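Local atomic coordinates of methyltransferase (Streptococcus mutans, PDB entry 3LDF), a protein that probably transfers methyl groups from S-adenosyl-L-methionine to RNA, and here holds the product S-adenosyl-L-homocysteine in a Rossmann-like domain. Residues 113-118 and 195-200; 221-226 and 248-253; 239-244 and 266-271. One frame throughout, in Å; residues are numbered along the deposited sequence.

From the N terminus, contact 1 comes first: it closes a long loop of 76 intervening residues and brings the end of strand 110-115, in a separate five-stranded sheet, against the segment leading into helix 200-210. It is complete before contacts 2 and 3 begin. Those two cross, their segments alternating as 221-226, 239-244, 248-253 and 266-271, each pair spanning 21 residues. Contact 2 sets the turn after strand 215-219 against helix 247-257; contact 3 pairs strands 237-242 and 265-269 at one border of the Rossmann-like sheet. All three touch S-adenosyl-L-homocysteine. The centres of contacts 2 and 3 lie 9 Å apart, and Asp242 OD1 meets Tyr222 N between them.

Contact 1 (113-118 and 195-200); sequences DCYGDF and IFLDQR. With SAH (S-adenosyl-L-homocysteine), chain B.
The end of strand 110-115, just before a hairpin turn, packs on the segment that lines the S-adenosyl-L-homocysteine pocket through Phe196, with Tyr115 meeting Ile195 and Leu197. The backbones stay well apart, Asp113 CA and Leu197 CA being 9.0 Å from each other, so side chains make most of the contact. Tyr115 reaches furthest. With CG anti to its own carbonyl carbon (chi1 -81°), its ring extends across to the 195-200 segment. The methyl CG2 of Ile195 comes to the ring edge, near its plane, 4.0 Å from Tyr115 CE1. Leu197 CD1 approaches the same ring obliquely at its far end and lies 3.7 Å from Tyr115 OH. That hydroxyl is hydrogen-bonded to Thr193 OG1; Ile195 O, at 3.8 Å from Tyr115 OH, is too distant to replace it. The hairpin turn behind the ring is a type II' turn from Tyr115 to Phe118, closed by Tyr115 N to Phe118 O at 2.8 Å and by the reverse bond from Phe118 N to Tyr115 O. Asp113 OD1 passes Leu197 CD1 at 4.1 Å, but its charge is engaged by Arg98 in a salt bridge. Across the 195-200 segment, Phe196 points away from the hairpin, and its CE2 touches SAH CB at 3.7 Å. Arg200 N bonds to Leu197 O at the start of helix 200-210.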
loop_
_atom_site.group_PDB
_atom_site.type_symbol
_atom_site.label_atom_id
_atom_site.label_comp_id
_atom_site.label_asym_id
_atom_site.label_seq_id
_atom_site.Cartn_x
_atom_site.Cartn_y
_atom_site.Cartn_z
ATOM N N ASP A 113 8.322 7.713 -1.984
ATOM C CA ASP A 113 7.781 7.366 -3.275
ATOM C C ASP A 113 8.198 8.357 -4.360
ATOM O O ASP A 113 8.302 9.580 -4.119
ATOM C CB ASP A 113 6.249 7.313 -3.195
ATOM C CG ASP A 113 5.758 6.143 -2.427
ATOM O OD1 ASP A 113 6.240 5.003 -2.640
ATOM O OD2 ASP A 113 4.823 6.353 -1.644
ATOM N N CYS A 114 8.419 7.842 -5.570
ATOM C CA CYS A 114 8.637 8.789 -6.635
ATOM C C CYS A 114 7.431 8.924 -7.561
ATOM O O CYS A 114 6.711 7.937 -7.813
ATOM C CB CYS A 114 9.992 8.604 -7.303
ATOM S SG CYS A 114 10.049 7.705 -8.822
ATOM N N TYR A 115 7.159 10.152 -7.998
ATOM C CA TYR A 115 5.991 10.429 -8.844
ATOM C C TYR A 115 6.456 11.354 -9.988
ATOM O O TYR A 115 6.271 12.544 -9.885
ATOM C CB TYR A 115 4.867 11.128 -8.038
ATOM C CG TYR A 115 3.982 10.224 -7.192
ATOM C CD1 TYR A 115 2.792 9.676 -7.718
ATOM C CD2 TYR A 115 4.329 9.871 -5.867
ATOM C CE1 TYR A 115 1.955 8.814 -6.946
ATOM C CE2 TYR A 115 3.500 9.024 -5.107
ATOM C CZ TYR A 115 2.301 8.516 -5.655
ATOM O OH TYR A 115 1.469 7.654 -4.932
ATOM N N GLY A 116 7.054 10.836 -11.058
ATOM C CA GLY A 116 7.559 11.708 -12.134
ATOM C C GLY A 116 8.732 12.528 -11.609
ATOM O O GLY A 116 9.714 11.955 -11.097
ATOM N N ASP A 117 8.625 13.864 -11.703
ATOM C CA ASP A 117 9.713 14.748 -11.268
ATOM C C ASP A 117 9.649 15.085 -9.767
ATOM O O ASP A 117 10.476 15.852 -9.313
ATOM C CB ASP A 117 9.735 16.076 -12.064
ATOM C CG ASP A 117 9.981 15.871 -13.574
ATOM O OD1 ASP A 117 11.007 15.248 -13.947
ATOM O OD2 ASP A 117 9.146 16.351 -14.383
ATOM N N PHE A 118 8.681 14.544 -9.028
ATOM C CA PHE A 118 8.568 14.843 -7.583
ATOM C C PHE A 118 8.706 13.594 -6.702
ATOM O O PHE A 118 8.421 12.474 -7.159
ATOM C CB PHE A 118 7.261 15.649 -7.302
ATOM C CG PHE A 118 7.191 16.994 -8.067
ATOM C CD1 PHE A 118 7.683 18.161 -7.494
ATOM C CD2 PHE A 118 6.723 17.054 -9.383
ATOM C CE1 PHE A 118 7.667 19.375 -8.183
ATOM C CE2 PHE A 118 6.687 18.270 -10.070
ATOM C CZ PHE A 118 7.185 19.434 -9.464
ATOM N N ILE A 195 -3.719 7.077 -6.491
ATOM C CA ILE A 195 -3.299 5.745 -6.881
ATOM C C ILE A 195 -2.529 5.109 -5.681
ATOM O O ILE A 195 -1.796 5.806 -4.980
ATOM C CB ILE A 195 -2.395 5.801 -8.175
ATOM C CG1 ILE A 195 -2.178 4.388 -8.745
ATOM C CG2 ILE A 195 -1.015 6.388 -7.895
ATOM C CD1 ILE A 195 -1.801 4.410 -10.213
ATOM N N PHE A 196 -2.734 3.808 -5.472
ATOM C CA PHE A 196 -1.901 2.932 -4.690
ATOM C C PHE A 196 -0.991 2.204 -5.644
ATOM O O PHE A 196 -1.415 1.263 -6.377
ATOM C CB PHE A 196 -2.792 1.908 -3.899
ATOM C CG PHE A 196 -3.592 2.586 -2.796
ATOM C CD1 PHE A 196 -3.042 2.702 -1.500
ATOM C CD2 PHE A 196 -4.825 3.215 -3.088
ATOM C CE1 PHE A 196 -3.758 3.399 -0.480
ATOM C CE2 PHE A 196 -5.529 3.872 -2.121
ATOM C CZ PHE A 196 -4.990 3.989 -0.786
ATOM N N LEU A 197 0.274 2.594 -5.597
ATOM C CA LEU A 197 1.297 2.073 -6.464
ATOM C C LEU A 197 1.527 0.610 -6.253
ATOM O O LEU A 197 2.074 -0.063 -7.153
ATOM C CB LEU A 197 2.635 2.805 -6.236
ATOM C CG LEU A 197 2.596 4.313 -6.539
ATOM C CD1 LEU A 197 3.839 5.059 -6.010
ATOM C CD2 LEU A 197 2.260 4.688 -8.037
ATOM N N ASP A 198 1.162 0.112 -5.059
ATOM C CA ASP A 198 1.495 -1.286 -4.705
ATOM C C ASP A 198 0.706 -2.340 -5.492
ATOM O O ASP A 198 1.036 -3.528 -5.465
ATOM C CB ASP A 198 1.511 -1.541 -3.197
ATOM C CG ASP A 198 0.106 -1.649 -2.560
ATOM O OD1 ASP A 198 -0.933 -1.258 -3.135
ATOM O OD2 ASP A 198 0.056 -2.117 -1.399
ATOM N N GLN A 199 -0.270 -1.870 -6.261
ATOM C CA GLN A 199 -1.112 -2.728 -7.099
ATOM C C GLN A 199 -0.693 -2.676 -8.570
ATOM O O GLN A 199 -1.399 -3.205 -9.467
ATOM C CB GLN A 199 -2.609 -2.362 -6.893
ATOM C CG GLN A 199 -3.066 -2.952 -5.507
ATOM C CD GLN A 199 -4.254 -2.217 -4.965
ATOM O OE1 GLN A 199 -4.403 -1.034 -5.223
ATOM N NE2 GLN A 199 -5.165 -2.928 -4.303
ATOM N N ARG A 200 0.467 -2.073 -8.793
ATOM C CA ARG A 200 1.051 -1.954 -10.139
ATOM C C ARG A 200 0.931 -3.254 -11.005
ATOM O O ARG A 200 0.629 -3.176 -12.205
ATOM C CB ARG A 200 2.539 -1.533 -10.078
ATOM C CG ARG A 200 3.260 -1.518 -11.455
ATOM C CD ARG A 200 4.644 -0.896 -11.470
ATOM N NE ARG A 200 5.596 -1.650 -10.641
ATOM C CZ ARG A 200 5.920 -1.389 -9.365
ATOM N NH1 ARG A 200 5.416 -0.326 -8.707
ATOM N NH2 ARG A 200 6.796 -2.191 -8.758
HETATM N N SAH B . -9.432 0.006 -4.645
HETATM C CA SAH B . -9.039 1.452 -4.658
HETATM C CB SAH B . -8.464 1.887 -3.270
HETATM C CG SAH B . -9.563 1.964 -2.151
HETATM S SD SAH B . -9.421 3.432 -1.117
HETATM C C SAH B . -8.131 1.619 -5.838
HETATM O O SAH B . -7.990 0.657 -6.650
HETATM O OXT SAH B . -7.498 2.696 -5.978
HETATM C "C5'" SAH B . -10.946 3.272 -0.183
HETATM C "C4'" SAH B . -12.211 3.802 -0.902
HETATM O "O4'" SAH B . -13.389 3.117 -0.439
HETATM C "C3'" SAH B . -12.506 5.303 -0.682
HETATM O "O3'" SAH B . -12.578 5.887 -1.977
HETATM C "C2'" SAH B . -13.906 5.403 -0.081
HETATM O "O2'" SAH B . -14.678 6.396 -0.777
HETATM C "C1'" SAH B . -14.506 4.033 -0.455
HETATM N N9 SAH B . -15.580 3.476 0.428
HETATM C C8 SAH B . -15.544 3.287 1.799
HETATM N N7 SAH B . -16.695 2.692 2.223
HETATM C C5 SAH B . -17.473 2.485 1.120
HETATM C C6 SAH B . -18.790 1.891 0.834
HETATM N N6 SAH B . -19.535 1.383 1.861
HETATM N N1 SAH B . -19.217 1.839 -0.468
HETATM C C2 SAH B . -18.494 2.343 -1.496
HETATM N N3 SAH B . -17.279 2.884 -1.308
HETATM C C4 SAH B . -16.735 3.000 -0.052
#

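Contact 2 (221-226 and 248-253). With SAH (S-adenosyl-L-homocysteine), chain B.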
loop_
_atom_site.group_PDB
_atom_site.type_symbol
_atom_site.label_atom_id
_atom_site.label_comp_id
_atom_site.label_asym_id
_atom_site.label_seq_id
_atom_site.Cartn_x
_atom_site.Cartn_y
_atom_site.Cartn_z
ATOM N N SER A 221 -13.957 1.807 -5.791
ATOM C CA SER A 221 -13.057 2.068 -6.913
ATOM C C SER A 221 -12.029 3.187 -6.668
ATOM O O SER A 221 -10.935 3.157 -7.272
ATOM C CB SER A 221 -13.847 2.324 -8.183
ATOM O OG SER A 221 -14.808 3.327 -7.957
ATOM N N TYR A 222 -12.364 4.151 -5.768
ATOM C CA TYR A 222 -11.530 5.328 -5.468
ATOM C C TYR A 222 -11.443 6.263 -6.707
ATOM O O TYR A 222 -12.335 7.118 -6.915
ATOM C CB TYR A 222 -10.140 4.903 -4.898
ATOM C CG TYR A 222 -9.244 6.068 -4.529
ATOM C CD1 TYR A 222 -9.789 7.233 -3.944
ATOM C CD2 TYR A 222 -7.860 6.032 -4.808
ATOM C CE1 TYR A 222 -8.984 8.365 -3.627
ATOM C CE2 TYR A 222 -7.027 7.162 -4.463
ATOM C CZ TYR A 222 -7.618 8.310 -3.909
ATOM O OH TYR A 222 -6.844 9.383 -3.612
ATOM N N THR A 223 -10.429 6.071 -7.558
ATOM C CA THR A 223 -10.329 6.885 -8.786
ATOM C C THR A 223 -10.347 5.945 -10.019
ATOM O O THR A 223 -9.896 6.313 -11.117
ATOM C CB THR A 223 -9.051 7.764 -8.804
ATOM O OG1 THR A 223 -7.912 6.905 -8.915
ATOM C CG2 THR A 223 -8.865 8.562 -7.491
ATOM N N ALA A 224 -10.865 4.739 -9.817
ATOM C CA ALA A 224 -11.070 3.775 -10.935
ATOM C C ALA A 224 -9.773 3.361 -11.648
ATOM O O ALA A 224 -9.770 3.040 -12.831
ATOM C CB ALA A 224 -12.186 4.290 -11.958
ATOM N N ALA A 225 -8.653 3.380 -10.954
ATOM C CA ALA A 225 -7.395 2.980 -11.613
ATOM C C ALA A 225 -7.458 1.515 -12.161
ATOM O O ALA A 225 -6.873 1.228 -13.243
ATOM C CB ALA A 225 -6.235 3.111 -10.653
ATOM N N PHE A 226 -8.150 0.605 -11.447
ATOM C CA PHE A 226 -8.292 -0.744 -12.004
ATOM C C PHE A 226 -9.149 -0.778 -13.317
ATOM O O PHE A 226 -8.873 -1.591 -14.202
ATOM C CB PHE A 226 -8.907 -1.750 -10.981
ATOM C CG PHE A 226 -7.946 -2.260 -9.861
ATOM C CD1 PHE A 226 -6.753 -2.917 -10.168
ATOM C CD2 PHE A 226 -8.349 -2.203 -8.515
ATOM C CE1 PHE A 226 -5.913 -3.442 -9.125
ATOM C CE2 PHE A 226 -7.566 -2.736 -7.476
ATOM C CZ PHE A 226 -6.333 -3.334 -7.759
ATOM N N ARG A 248 -15.946 10.844 -9.416
ATOM C CA ARG A 248 -16.303 11.190 -10.783
ATOM C C ARG A 248 -15.197 11.880 -11.569
ATOM O O ARG A 248 -14.737 11.311 -12.556
ATOM C CB ARG A 248 -17.586 12.017 -10.813
ATOM C CG ARG A 248 -18.773 11.224 -10.315
ATOM C CD ARG A 248 -20.052 11.949 -10.727
ATOM N NE ARG A 248 -21.293 11.338 -10.269
ATOM C CZ ARG A 248 -22.024 11.795 -9.244
ATOM N NH1 ARG A 248 -21.620 12.846 -8.559
ATOM N NH2 ARG A 248 -23.163 11.183 -8.904
ATOM N N ALA A 249 -14.789 13.100 -11.131
ATOM C CA ALA A 249 -13.754 13.904 -11.842
ATOM C C ALA A 249 -12.418 13.184 -11.812
ATOM O O ALA A 249 -11.672 13.246 -12.810
ATOM C CB ALA A 249 -13.576 15.398 -11.218
ATOM N N LEU A 250 -12.077 12.558 -10.661
ATOM C CA LEU A 250 -10.740 11.954 -10.514
ATOM C C LEU A 250 -10.587 10.675 -11.399
ATOM O O LEU A 250 -9.495 10.347 -11.883
ATOM C CB LEU A 250 -10.412 11.672 -9.045
ATOM C CG LEU A 250 -10.320 12.862 -8.041
ATOM C CD1 LEU A 250 -10.004 12.326 -6.660
ATOM C CD2 LEU A 250 -9.335 13.956 -8.442
ATOM N N SER A 251 -11.692 9.958 -11.599
ATOM C CA SER A 251 -11.738 8.827 -12.548
ATOM C C SER A 251 -11.738 9.264 -14.011
ATOM O O SER A 251 -11.039 8.681 -14.793
ATOM C CB SER A 251 -12.983 7.978 -12.280
ATOM O OG SER A 251 -12.950 7.548 -10.967
ATOM N N LEU A 252 -12.531 10.301 -14.344
ATOM C CA LEU A 252 -12.643 10.837 -15.702
ATOM C C LEU A 252 -11.248 11.202 -16.205
ATOM O O LEU A 252 -10.849 10.849 -17.338
ATOM C CB LEU A 252 -13.617 12.054 -15.756
ATOM C CG LEU A 252 -15.123 11.781 -15.516
ATOM C CD1 LEU A 252 -16.161 13.013 -15.277
ATOM C CD2 LEU A 252 -15.654 10.908 -16.686
ATOM N N ALA A 253 -10.483 11.858 -15.328
ATOM C CA ALA A 253 -9.085 12.261 -15.623
ATOM C C ALA A 253 -8.140 11.117 -16.153
ATOM O O ALA A 253 -7.448 11.291 -17.154
ATOM C CB ALA A 253 -8.477 13.006 -14.388
HETATM N N SAH B . -9.432 0.006 -4.645
HETATM C CA SAH B . -9.039 1.452 -4.658
HETATM C CB SAH B . -8.464 1.887 -3.270
HETATM C CG SAH B . -9.563 1.964 -2.151
HETATM S SD SAH B . -9.421 3.432 -1.117
HETATM C C SAH B . -8.131 1.619 -5.838
HETATM O O SAH B . -7.990 0.657 -6.650
HETATM O OXT SAH B . -7.498 2.696 -5.978
HETATM C "C5'" SAH B . -10.946 3.272 -0.183
HETATM C "C4'" SAH B . -12.211 3.802 -0.902
HETATM O "O4'" SAH B . -13.389 3.117 -0.439
HETATM C "C3'" SAH B . -12.506 5.303 -0.682
HETATM O "O3'" SAH B . -12.578 5.887 -1.977
HETATM C "C2'" SAH B . -13.906 5.403 -0.081
HETATM O "O2'" SAH B . -14.678 6.396 -0.777
HETATM C "C1'" SAH B . -14.506 4.033 -0.455
HETATM N N9 SAH B . -15.580 3.476 0.428
HETATM C C8 SAH B . -15.544 3.287 1.799
HETATM N N7 SAH B . -16.695 2.692 2.223
HETATM C C5 SAH B . -17.473 2.485 1.120
HETATM C C6 SAH B . -18.790 1.891 0.834
HETATM N N6 SAH B . -19.535 1.383 1.861
HETATM N N1 SAH B . -19.217 1.839 -0.468
HETATM C C2 SAH B . -18.494 2.343 -1.496
HETATM N N3 SAH B . -17.279 2.884 -1.308
HETATM C C4 SAH B . -16.735 3.000 -0.052
#
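Ser251 OG donates to Ser247 O, one turn earlier in its own helix, while Thr223 and Ala224 pack against the same hydroxyl. Thr223 C stands 3.2 Å from Ser251 OG and Ala224 CB 3.5 Å from it. Thr223 O is also close to the hydroxyl, but the angle is too poor for a hydrogen bond; that carbonyl is met instead by Ser251 CA in a CA-H...O contact of 3.4 Å (143° at the hydrogen). Next along the helix surface, Thr223 CG2 lies 3.8 Å from Leu250 CB. The same methyl sits 3.6 Å above the plane of the Tyr222 ring, over its centre, so that the methyl lies between the ring and Leu250. Tyr222 in turn offers its edge to the ligand, CD2 lying 3.6 Å from SAH OXT. Thr223 OG1 is held by Gly194 O. The turn follows the first core strand, where class I methyltransferases carry their motif I, and Ala224 N bonds to Ser221 O at 3.0 Å just before helix 225-232. Around it, Ala224 touches Ser240 of strand 237-242, Ser251 reaches Leu267 of strand 265-269, and Ala225 packs on Arg203 of helix 200-210.

Contact 3 (239-244 and 266-271). With SAH (S-adenosyl-L-homocysteine), chain B.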
loop_
_atom_site.group_PDB
_atom_site.type_symbol
_atom_site.label_atom_id
_atom_site.label_comp_id
_atom_site.label_asym_id
_atom_site.label_seq_id
_atom_site.Cartn_x
_atom_site.Cartn_y
_atom_site.Cartn_z
ATOM N N THR A 239 -17.651 -0.912 -14.808
ATOM C CA THR A 239 -18.513 -0.142 -13.852
ATOM C C THR A 239 -17.742 0.031 -12.564
ATOM O O THR A 239 -17.314 -0.974 -11.996
ATOM C CB THR A 239 -19.839 -0.857 -13.535
ATOM O OG1 THR A 239 -20.567 -0.901 -14.728
ATOM C CG2 THR A 239 -20.718 -0.065 -12.498
ATOM N N SER A 240 -17.603 1.291 -12.114
ATOM C CA SER A 240 -16.724 1.665 -11.019
ATOM C C SER A 240 -17.585 2.307 -9.947
ATOM O O SER A 240 -18.146 3.377 -10.185
ATOM C CB SER A 240 -15.633 2.677 -11.473
ATOM O OG SER A 240 -14.865 2.201 -12.598
ATOM N N VAL A 241 -17.665 1.670 -8.771
ATOM C CA VAL A 241 -18.566 2.105 -7.685
ATOM C C VAL A 241 -17.804 2.602 -6.441
ATOM O O VAL A 241 -17.045 1.841 -5.822
ATOM C CB VAL A 241 -19.453 0.918 -7.205
ATOM C CG1 VAL A 241 -20.487 1.401 -6.190
ATOM C CG2 VAL A 241 -20.140 0.285 -8.397
ATOM N N ASP A 242 -18.035 3.863 -6.054
ATOM C CA ASP A 242 -17.384 4.417 -4.851
ATOM C C ASP A 242 -18.337 5.325 -4.129
ATOM O O ASP A 242 -19.199 5.982 -4.724
ATOM C CB ASP A 242 -16.100 5.181 -5.242
ATOM C CG ASP A 242 -15.233 5.500 -4.065
ATOM O OD1 ASP A 242 -14.305 4.713 -3.751
ATOM O OD2 ASP A 242 -15.509 6.527 -3.409
ATOM N N LEU A 243 -18.206 5.350 -2.810
ATOM C CA LEU A 243 -19.151 6.117 -2.004
ATOM C C LEU A 243 -18.921 7.623 -2.215
ATOM O O LEU A 243 -19.824 8.387 -2.062
ATOM C CB LEU A 243 -18.970 5.755 -0.534
ATOM C CG LEU A 243 -19.962 6.351 0.451
ATOM C CD1 LEU A 243 -21.413 5.842 0.212
ATOM C CD2 LEU A 243 -19.465 6.053 1.884
ATOM N N ALA A 244 -17.700 8.028 -2.577
ATOM C CA ALA A 244 -17.318 9.445 -2.512
ATOM C C ALA A 244 -17.541 10.241 -3.860
ATOM O O ALA A 244 -17.168 9.777 -4.956
ATOM C CB ALA A 244 -15.843 9.560 -2.003
ATOM N N GLN A 266 -18.872 3.190 -17.125
ATOM C CA GLN A 266 -19.828 3.866 -16.274
ATOM C C GLN A 266 -19.183 4.128 -14.901
ATOM O O GLN A 266 -18.495 3.255 -14.335
ATOM C CB GLN A 266 -21.113 3.040 -16.100
ATOM C CG GLN A 266 -22.088 2.963 -17.310
ATOM C CD GLN A 266 -21.510 2.401 -18.651
ATOM O OE1 GLN A 266 -20.944 1.284 -18.700
ATOM N NE2 GLN A 266 -21.727 3.154 -19.763
ATOM N N LEU A 267 -19.402 5.338 -14.379
ATOM C CA LEU A 267 -18.882 5.716 -13.051
ATOM C C LEU A 267 -20.076 5.857 -12.149
ATOM O O LEU A 267 -21.051 6.550 -12.489
ATOM C CB LEU A 267 -18.168 7.067 -13.141
ATOM C CG LEU A 267 -16.926 7.138 -14.040
ATOM C CD1 LEU A 267 -16.230 8.567 -13.944
ATOM C CD2 LEU A 267 -15.898 5.998 -13.713
ATOM N N VAL A 268 -20.032 5.213 -10.996
ATOM C CA VAL A 268 -21.200 5.201 -10.100
ATOM C C VAL A 268 -20.763 5.673 -8.688
ATOM O O VAL A 268 -19.721 5.209 -8.139
ATOM C CB VAL A 268 -21.827 3.768 -10.039
ATOM C CG1 VAL A 268 -22.915 3.668 -8.964
ATOM C CG2 VAL A 268 -22.287 3.274 -11.469
ATOM N N VAL A 269 -21.586 6.566 -8.102
ATOM C CA VAL A 269 -21.350 7.111 -6.748
ATOM C C VAL A 269 -22.488 6.571 -5.894
ATOM O O VAL A 269 -23.667 6.905 -6.137
ATOM C CB VAL A 269 -21.280 8.680 -6.715
ATOM C CG1 VAL A 269 -21.093 9.202 -5.269
ATOM C CG2 VAL A 269 -20.178 9.168 -7.585
ATOM N N MET A 270 -22.111 5.694 -4.941
ATOM C CA MET A 270 -23.014 4.772 -4.204
ATOM C C MET A 270 -22.282 3.918 -3.186
ATOM O O MET A 270 -21.147 3.475 -3.421
ATOM C CB MET A 270 -23.730 3.802 -5.150
ATOM C CG MET A 270 -25.027 3.244 -4.546
ATOM S SD MET A 270 -26.097 2.204 -5.608
ATOM C CE MET A 270 -26.391 3.356 -6.919
ATOM N N ASP A 271 -22.948 3.679 -2.045
ATOM C CA ASP A 271 -22.550 2.647 -1.076
ATOM C C ASP A 271 -22.579 1.228 -1.723
ATOM O O ASP A 271 -23.582 0.820 -2.358
ATOM C CB ASP A 271 -23.425 2.711 0.184
ATOM C CG ASP A 271 -22.955 1.737 1.307
ATOM O OD1 ASP A 271 -22.581 0.577 1.001
ATOM O OD2 ASP A 271 -22.994 2.122 2.511
HETATM N N SAH B . -9.432 0.006 -4.645
HETATM C CA SAH B . -9.039 1.452 -4.658
HETATM C CB SAH B . -8.464 1.887 -3.270
HETATM C CG SAH B . -9.563 1.964 -2.151
HETATM S SD SAH B . -9.421 3.432 -1.117
HETATM C C SAH B . -8.131 1.619 -5.838
HETATM O O SAH B . -7.990 0.657 -6.650
HETATM O OXT SAH B . -7.498 2.696 -5.978
HETATM C "C5'" SAH B . -10.946 3.272 -0.183
HETATM C "C4'" SAH B . -12.211 3.802 -0.902
HETATM O "O4'" SAH B . -13.389 3.117 -0.439
HETATM C "C3'" SAH B . -12.506 5.303 -0.682
HETATM O "O3'" SAH B . -12.578 5.887 -1.977
HETATM C "C2'" SAH B . -13.906 5.403 -0.081
HETATM O "O2'" SAH B . -14.678 6.396 -0.777
HETATM C "C1'" SAH B . -14.506 4.033 -0.455
HETATM N N9 SAH B . -15.580 3.476 0.428
HETATM C C8 SAH B . -15.544 3.287 1.799
HETATM N N7 SAH B . -16.695 2.692 2.223
HETATM C C5 SAH B . -17.473 2.485 1.120
HETATM C C6 SAH B . -18.790 1.891 0.834
HETATM N N6 SAH B . -19.535 1.383 1.861
HETATM N N1 SAH B . -19.217 1.839 -0.468
HETATM C C2 SAH B . -18.494 2.343 -1.496
HETATM N N3 SAH B . -17.279 2.884 -1.308
HETATM C C4 SAH B . -16.735 3.000 -0.052
HETATM O O HOH W 1 -20.305 -1.198 -17.655
HETATM O O HOH W 2 -15.947 2.614 -15.100
#
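Thr239 and Val241 face the same side of the sheet as Gln266 and Val268, whereas Ser240 and Asp242 share the other side with Leu267 and Val269, the ordinary alternation of beta strands. Strands 237-242 and 265-269 form a beta-alpha-beta unit through helix 247-257, in parallel register from Thr239 with Gln266 to Asp242 with Val269. Their axes diverge by 17° and approach to 4.8 Å. On the first side, Thr239 CG2 crosses Val268 CG2 at a slant, 3.8 Å apart, and Val241 and Thr239 lean on Tyr275 of helix 272-281. On the second, Leu267 CD2 reaches Ser240 CB at 4.0 Å, and Val269 packs on helix 247-257. Four backbone bonds join the strands; the last, from Met270 N to Asp242 O, comes in 45° out of the carbonyl plane. At this end, Asp242 and Asp271 bind the ligand. Asp242 OD1 takes SAH O3' at 2.7 Å and OD2 takes SAH O2' at 2.8 Å. Ala244 N completes an Asx turn on the anti side of OD2, and Tyr222 N adds a bond to OD1, which probably fixes the carboxylate's rotation. Leu243 CD1 rests 3.7 Å from Asp271 CB, while Leu243 CB lies against the adenine near SAH N3; adenine N6 gives Asp271 OD1 a weak bond. At the opposite end, Ser240 OG is hydrogen-bonded to Ser227 OG and to a water that donates to Gln266 O at 2.7 Å.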